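Local coordinates for protein probable M18-family aminopeptidase 1 (Thermotoga maritima, PDB 2GLF) that probably removes amino-terminal residues from peptides as an M18-family, probably zinc-dependent, aminopeptidase, here with manganese bound in its metal sites, at residues D45-V50 and A260-N265; T63-A66 and A72-A75; P266-G271 and N319-S324. All coordinates share one frame; numbering follows the deposited sequence.

Contact 1. Residues D45-V50 and A260-N265; sequences DESGFV and ALLSAN
The phenyl ring of F49 meets two leucine methyl groups, both arriving obliquely to its plane: L262 CD2 lies 3.7 Å from F49 CE1, and L261 CD2 lies 4.2 Å from F49 CZ. The F49 side chain also touches L44 of helix 33-45 and R77 of strand 73-77. This is a loop-to-helix contact in the alpha/beta peptidase domain, where the turn between helix 33-45 and strand 50-51 meets the C-terminal turn of helix 248-263. No hydrogen bond spans the two segments, and they bury 140 Å² in all, so the contact is small and mainly apolar. Neighbouring positions on the helix divide the work. L261 has CG trans to its backbone N (chi1 175°) and brings CD2 to the far end of the ring, while its side chain also rests on I270 and V272 of strand 270-275. L262 has CG trans to its carbonyl carbon instead (chi1 -59°), which puts CD1 beside S47 OG and lets CD2 meet both S47 and the ring of F49; I43 and L44 add further contacts to it. The end of this helix is tied to the sheet by R77, whose NH1 is hydrogen-bonded to the carbonyl oxygens of both L261 and A264. S47 OG is hydrogen-bonded to I43 O, and meets the leucine by contact alone, 3.6 Å from L262 CD1.

Contact 2. Residues T63-A66 and A72-A75; sequences TVYA and AIAA
Y65 holds CG between its backbone N and carbonyl carbon (chi1 69°), whereas I73 sets CG1 trans to its backbone N (chi1 -175°); the two rotations bring Y65 CD1 and I73 CD1 to 4.1 Å, with the methyl reaching the ring at a slant. The same isoleucine places CG1 3.3 Å from A66 O, so its side chain runs past the partner backbone before it meets the tyrosine. Y65 and A75 form a non-hydrogen-bonded antiparallel pair, and their CB atoms lie 4.0 Å apart on the face of the sheet turned to L44 of helix 33-45. From there the tyrosine leads away from strand 73-77: its OH is hydrogen-bonded to D45 OD1, with a weak second bond to K41 NZ. The two segments are the arms of a beta hairpin, strands 64-67 and 73-77, within the mixed sheet of the peptidase domain. Its hydrogen-bonded pair is A66 with A74. A66 N gives to A74 O at 2.7 Å and A74 N gives to A66 O at 2.8 Å, both with an angle of 155° at the hydrogen and both in the carbonyl plane of the acceptor. CA-H...O contacts flank this pair of bonds, among them I73 CA to A66 O at 3.1 Å and A75 CA to V64 O at 3.4 Å. The methyl groups of A66 and A74 point to the opposite face, where F292 of helix 292-303 touches both. Outside the hairpin, backbone bonds from I73 to F274 and from A75 to V272 join strand 73-77 to strand 270-275. A72, just before strand 73-77, has its side chain about 9 Å from that of H92, a manganese ligand.

Contact 3. Residues P266-G271 and N319-S324; sequences PEKSIG and NTSVIS
K268 makes the closest approach between these segments, reaching with its amino group toward the backbone of T320. Its CG is trans to the backbone N (chi1 172°) and the chain stays extended beyond it, so NZ is carried far from its own main chain and comes to 3.7 Å from T320 N and 4.1 Å from T320 CA. T320 N is itself a donor, so it offers the amino group no acceptor; S321 OG could accept but is 4.5 Å from K268 NZ. T320 is held separately, its OG1 being hydrogen-bonded to L86 N and V316 O. On its way the lysine side chain touches N87, which also meets the side chain of S321 and thus lies between the two segments. The next residue, S269, turns its hydroxyl to a different part of the fold, where OG is hydrogen-bonded to V79 N. I270 packs on M447 of helix 433-449, the same helix whose Y443 and L446 touch I323. With the backbone of G271 bonded to N87 and V89 on one side and that of S321 to L88 on the other, strand 87-92 lies between them. K268 therefore reaches past strand 87-92, near the ends where these strands begin, in the four-stranded parallel run (270-275, 87-92, 321-329, 414-421) of the mixed sheet, in which strands 87-92 and 321-329 supply the manganese ligands H92 and D326.

All three contacts lie on one side of the chain's centre, around the mixed sheet of the peptidase domain. Along the chain, contact 2 falls between the two segments of contact 1, and contact 3 follows after both. Centres of contacts 1 and 2 are 11 Å apart, and T63 OG1 and G48 O, 3.1 Å apart in a probable hydrogen bond, connect them directly. Contacts 1 and 3, with centres 15 Å apart, meet where L261 CD1 packs on I270 CD1 at 3.5 Å, as helix 248-263 gives way to strand 270-275. Contacts 2 and 3 do not touch, but their strands 73-77 and 270-275 are neighbours, so the hairpin joins 270-275, whose other neighbour, 87-92, carries manganese ligand H92.

Contact 1. Residues D45-V50 and A260-N265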
loop_
_atom_site.group_PDB
_atom_site.type_symbol
_atom_site.label_atom_id
_atom_site.label_comp_id
_atom_site.label_asym_id
_atom_site.label_seq_id
_atom_site.Cartn_x
_atom_site.Cartn_y
_atom_site.Cartn_z
ATOM N N ASP A 45 45.307 -9.467 44.277
ATOM C CA ASP A 45 46.540 -10.072 44.743
ATOM C C ASP A 45 47.209 -9.130 45.723
ATOM O O ASP A 45 47.828 -9.576 46.686
ATOM C CB ASP A 45 47.442 -10.437 43.574
ATOM C CG ASP A 45 46.939 -11.660 42.832
ATOM O OD1 ASP A 45 46.397 -12.565 43.501
ATOM O OD2 ASP A 45 47.085 -11.726 41.596
ATOM N N GLU A 46 47.089 -7.826 45.482
ATOM C CA GLU A 46 47.589 -6.848 46.442
ATOM C C GLU A 46 46.397 -6.943 47.401
ATOM O O GLU A 46 45.638 -7.906 47.325
ATOM C CB GLU A 46 47.634 -5.452 45.840
ATOM C CG GLU A 46 48.298 -5.364 44.494
ATOM C CD GLU A 46 48.249 -3.953 43.935
ATOM O OE1 GLU A 46 47.140 -3.384 43.846
ATOM O OE2 GLU A 46 49.317 -3.411 43.582
ATOM N N SER A 47 46.185 -5.980 48.283
ATOM C CA SER A 47 45.030 -6.088 49.176
ATOM C C SER A 47 45.104 -7.337 50.059
ATOM O O SER A 47 44.448 -7.411 51.098
ATOM C CB SER A 47 43.731 -6.133 48.363
ATOM O OG SER A 47 43.579 -4.966 47.579
ATOM N N GLY A 48 45.879 -8.325 49.627
ATOM C CA GLY A 48 46.051 -9.535 50.406
ATOM C C GLY A 48 45.103 -10.698 50.196
ATOM O O GLY A 48 44.816 -11.435 51.138
ATOM N N PHE A 49 44.609 -10.885 48.983
ATOM C CA PHE A 49 43.711 -11.999 48.734
ATOM C C PHE A 49 44.510 -13.182 48.207
ATOM O O PHE A 49 45.610 -13.007 47.667
ATOM C CB PHE A 49 42.653 -11.629 47.693
ATOM C CG PHE A 49 41.484 -10.855 48.238
ATOM C CD1 PHE A 49 41.654 -9.584 48.770
ATOM C CD2 PHE A 49 40.194 -11.381 48.155
ATOM C CE1 PHE A 49 40.554 -8.843 49.200
ATOM C CE2 PHE A 49 39.089 -10.651 48.583
ATOM C CZ PHE A 49 39.268 -9.381 49.104
ATOM N N VAL A 50 43.955 -14.382 48.359
ATOM C CA VAL A 50 44.597 -15.593 47.856
ATOM C C VAL A 50 43.555 -16.522 47.250
ATOM O O VAL A 50 42.389 -16.520 47.653
ATOM C CB VAL A 50 45.353 -16.362 48.957
ATOM C CG1 VAL A 50 46.550 -15.557 49.416
ATOM C CG2 VAL A 50 44.423 -16.668 50.120
ATOM N N ALA A 260 34.409 -1.236 46.862
ATOM C CA ALA A 260 33.614 -1.329 48.079
ATOM C C ALA A 260 34.072 -2.554 48.862
ATOM O O ALA A 260 34.341 -2.473 50.061
ATOM C CB ALA A 260 32.140 -1.448 47.735
ATOM N N LEU A 261 34.171 -3.686 48.172
ATOM C CA LEU A 261 34.602 -4.935 48.791
ATOM C C LEU A 261 35.893 -4.730 49.552
ATOM O O LEU A 261 36.028 -5.170 50.690
ATOM C CB LEU A 261 34.831 -6.021 47.731
ATOM C CG LEU A 261 35.393 -7.349 48.262
ATOM C CD1 LEU A 261 34.337 -8.005 49.130
ATOM C CD2 LEU A 261 35.782 -8.282 47.130
ATOM N N LEU A 262 36.838 -4.051 48.911
ATOM C CA LEU A 262 38.146 -3.804 49.500
ATOM C C LEU A 262 38.200 -2.856 50.696
ATOM O O LEU A 262 39.087 -2.986 51.541
ATOM C CB LEU A 262 39.108 -3.294 48.422
ATOM C CG LEU A 262 39.344 -4.206 47.218
ATOM C CD1 LEU A 262 40.473 -3.641 46.380
ATOM C CD2 LEU A 262 39.686 -5.612 47.681
ATOM N N SER A 263 37.265 -1.913 50.789
ATOM C CA SER A 263 37.312 -0.958 51.887
ATOM C C SER A 263 36.175 -1.068 52.885
ATOM O O SER A 263 36.019 -0.219 53.760
ATOM C CB SER A 263 37.363 0.464 51.333
ATOM O OG SER A 263 36.151 0.789 50.686
ATOM N N ALA A 264 35.383 -2.113 52.773
ATOM C CA ALA A 264 34.278 -2.266 53.697
ATOM C C ALA A 264 34.729 -2.843 55.041
ATOM O O ALA A 264 35.759 -3.518 55.137
ATOM C CB ALA A 264 33.207 -3.158 53.072
ATOM N N ASN A 265 33.955 -2.545 56.082
ATOM C CA ASN A 265 34.198 -3.064 57.422
ATOM C C ASN A 265 32.989 -3.971 57.621
ATOM O O ASN A 265 31.962 -3.556 58.161
ATOM C CB ASN A 265 34.207 -1.929 58.437
ATOM C CG ASN A 265 35.298 -0.924 58.158
ATOM O OD1 ASN A 265 36.478 -1.271 58.127
ATOM N ND2 ASN A 265 34.913 0.330 57.942
#

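Contact 2. Residues T63-A66 and A72-A75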
loop_
_atom_site.group_PDB
_atom_site.type_symbol
_atom_site.label_atom_id
_atom_site.label_comp_id
_atom_site.label_asym_id
_atom_site.label_seq_id
_atom_site.Cartn_x
_atom_site.Cartn_y
_atom_site.Cartn_z
ATOM N N THR A 63 39.903 -14.235 52.875
ATOM C CA THR A 63 39.882 -13.122 51.936
ATOM C C THR A 63 40.322 -13.811 50.647
ATOM O O THR A 63 41.436 -13.630 50.155
ATOM C CB THR A 63 40.882 -12.027 52.337
ATOM O OG1 THR A 63 42.193 -12.592 52.437
ATOM C CG2 THR A 63 40.498 -11.425 53.676
ATOM N N VAL A 64 39.415 -14.622 50.117
ATOM C CA VAL A 64 39.677 -15.424 48.934
ATOM C C VAL A 64 38.987 -14.991 47.661
ATOM O O VAL A 64 38.153 -14.088 47.662
ATOM C CB VAL A 64 39.263 -16.875 49.187
ATOM C CG1 VAL A 64 40.086 -17.463 50.327
ATOM C CG2 VAL A 64 37.777 -16.924 49.514
ATOM N N TYR A 65 39.343 -15.662 46.573
ATOM C CA TYR A 65 38.747 -15.397 45.279
ATOM C C TYR A 65 38.959 -16.593 44.372
ATOM O O TYR A 65 39.975 -17.273 44.449
ATOM C CB TYR A 65 39.351 -14.137 44.641
ATOM C CG TYR A 65 40.788 -14.268 44.198
ATOM C CD1 TYR A 65 41.142 -15.101 43.132
ATOM C CD2 TYR A 65 41.801 -13.557 44.845
ATOM C CE1 TYR A 65 42.474 -15.227 42.723
ATOM C CE2 TYR A 65 43.136 -13.670 44.444
ATOM C CZ TYR A 65 43.466 -14.510 43.387
ATOM O OH TYR A 65 44.789 -14.662 43.022
ATOM N N ALA A 66 37.985 -16.852 43.513
ATOM C CA ALA A 66 38.070 -17.958 42.582
ATOM C C ALA A 66 37.913 -17.412 41.172
ATOM O O ALA A 66 36.982 -16.654 40.893
ATOM C CB ALA A 66 36.980 -18.966 42.874
ATOM N N ALA A 72 35.689 -15.146 34.467
ATOM C CA ALA A 72 34.798 -14.878 35.583
ATOM C C ALA A 72 35.611 -14.967 36.861
ATOM O O ALA A 72 36.613 -15.678 36.917
ATOM C CB ALA A 72 33.670 -15.887 35.603
ATOM N N ILE A 73 35.198 -14.250 37.893
ATOM C CA ILE A 73 35.946 -14.294 39.131
ATOM C C ILE A 73 35.110 -13.828 40.316
ATOM O O ILE A 73 34.520 -12.748 40.300
ATOM C CB ILE A 73 37.226 -13.440 39.006
ATOM C CG1 ILE A 73 38.083 -13.584 40.260
ATOM C CG2 ILE A 73 36.859 -11.986 38.753
ATOM C CD1 ILE A 73 39.389 -12.821 40.188
ATOM N N ALA A 74 35.047 -14.672 41.336
ATOM C CA ALA A 74 34.296 -14.366 42.541
ATOM C C ALA A 74 35.283 -14.091 43.677
ATOM O O ALA A 74 36.248 -14.827 43.867
ATOM C CB ALA A 74 33.386 -15.533 42.895
ATOM N N ALA A 75 35.047 -13.017 44.418
ATOM C CA ALA A 75 35.922 -12.662 45.524
ATOM C C ALA A 75 35.123 -12.559 46.809
ATOM O O ALA A 75 34.120 -11.853 46.864
ATOM C CB ALA A 75 36.613 -11.342 45.242
#

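Contact 3. Residues P266-G271 and N319-S324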
loop_
_atom_site.group_PDB
_atom_site.type_symbol
_atom_site.label_atom_id
_atom_site.label_comp_id
_atom_site.label_asym_id
_atom_site.label_seq_id
_atom_site.Cartn_x
_atom_site.Cartn_y
_atom_site.Cartn_z
ATOM N N PRO A 266 33.091 -5.223 57.148
ATOM C CA PRO A 266 32.030 -6.225 57.237
ATOM C C PRO A 266 31.624 -6.593 58.655
ATOM O O PRO A 266 32.424 -6.524 59.586
ATOM C CB PRO A 266 32.620 -7.423 56.496
ATOM C CG PRO A 266 33.651 -6.814 55.600
ATOM C CD PRO A 266 34.274 -5.790 56.483
ATOM N N GLU A 267 30.366 -6.988 58.803
ATOM C CA GLU A 267 29.838 -7.400 60.091
ATOM C C GLU A 267 29.316 -8.802 59.833
ATOM O O GLU A 267 29.054 -9.575 60.748
ATOM C CB GLU A 267 28.700 -6.472 60.509
ATOM C CG GLU A 267 28.438 -6.440 62.000
ATOM C CD GLU A 267 27.465 -5.346 62.389
ATOM O OE1 GLU A 267 27.680 -4.186 61.973
ATOM O OE2 GLU A 267 26.490 -5.640 63.115
ATOM N N LYS A 268 29.204 -9.108 58.547
ATOM C CA LYS A 268 28.710 -10.380 58.042
ATOM C C LYS A 268 29.561 -10.663 56.798
ATOM O O LYS A 268 29.996 -9.731 56.128
ATOM C CB LYS A 268 27.236 -10.188 57.676
ATOM C CG LYS A 268 26.548 -11.322 56.953
ATOM C CD LYS A 268 25.134 -10.889 56.574
ATOM C CE LYS A 268 24.346 -12.017 55.937
ATOM N NZ LYS A 268 22.967 -11.605 55.543
ATOM N N SER A 269 29.827 -11.925 56.491
ATOM C CA SER A 269 30.627 -12.226 55.308
ATOM C C SER A 269 30.108 -11.434 54.112
ATOM O O SER A 269 28.901 -11.249 53.960
ATOM C CB SER A 269 30.564 -13.720 54.968
ATOM O OG SER A 269 31.301 -14.512 55.884
ATOM N N ILE A 270 31.016 -10.964 53.264
ATOM C CA ILE A 270 30.621 -10.220 52.075
ATOM C C ILE A 270 31.387 -10.744 50.868
ATOM O O ILE A 270 32.301 -11.551 51.007
ATOM C CB ILE A 270 30.915 -8.721 52.212
ATOM C CG1 ILE A 270 32.425 -8.495 52.324
ATOM C CG2 ILE A 270 30.174 -8.161 53.407
ATOM C CD1 ILE A 270 32.856 -7.043 52.207
ATOM N N GLY A 271 31.018 -10.281 49.682
ATOM C CA GLY A 271 31.705 -10.735 48.490
ATOM C C GLY A 271 31.159 -10.138 47.210
ATOM O O GLY A 271 30.076 -9.545 47.201
ATOM N N ASN A 319 19.523 -16.886 53.585
ATOM C CA ASN A 319 19.934 -15.591 54.097
ATOM C C ASN A 319 20.775 -15.110 52.924
ATOM O O ASN A 319 20.763 -15.748 51.870
ATOM C CB ASN A 319 20.790 -15.757 55.351
ATOM C CG ASN A 319 20.105 -16.604 56.414
ATOM O OD1 ASN A 319 18.971 -16.327 56.813
ATOM N ND2 ASN A 319 20.792 -17.640 56.877
ATOM N N THR A 320 21.509 -14.019 53.080
ATOM C CA THR A 320 22.321 -13.508 51.970
ATOM C C THR A 320 21.524 -12.545 51.106
ATOM O O THR A 320 20.617 -12.934 50.378
ATOM C CB THR A 320 22.851 -14.636 51.027
ATOM O OG1 THR A 320 23.755 -15.487 51.745
ATOM C CG2 THR A 320 23.565 -14.032 49.817
ATOM N N SER A 321 21.878 -11.275 51.199
ATOM C CA SER A 321 21.222 -10.250 50.424
ATOM C C SER A 321 22.070 -10.059 49.179
ATOM O O SER A 321 23.294 -9.938 49.267
ATOM C CB SER A 321 21.160 -8.961 51.232
ATOM O OG SER A 321 20.641 -9.221 52.524
ATOM N N VAL A 322 21.428 -10.059 48.017
ATOM C CA VAL A 322 22.153 -9.878 46.768
ATOM C C VAL A 322 21.780 -8.559 46.109
ATOM O O VAL A 322 20.606 -8.229 45.955
ATOM C CB VAL A 322 21.874 -11.038 45.769
ATOM C CG1 VAL A 322 22.579 -10.777 44.451
ATOM C CG2 VAL A 322 22.347 -12.358 46.352
ATOM N N ILE A 323 22.800 -7.792 45.757
ATOM C CA ILE A 323 22.609 -6.523 45.079
ATOM C C ILE A 323 23.060 -6.779 43.650
ATOM O O ILE A 323 24.228 -7.092 43.405
ATOM C CB ILE A 323 23.498 -5.406 45.658
ATOM C CG1 ILE A 323 23.226 -5.231 47.152
ATOM C CG2 ILE A 323 23.254 -4.102 44.886
ATOM C CD1 ILE A 323 21.861 -4.730 47.461
ATOM N N SER A 324 22.121 -6.681 42.717
ATOM C CA SER A 324 22.407 -6.872 41.302
ATOM C C SER A 324 22.988 -5.554 40.785
ATOM O O SER A 324 22.252 -4.600 40.536
ATOM C CB SER A 324 21.113 -7.208 40.561
ATOM O OG SER A 324 21.348 -7.398 39.180
#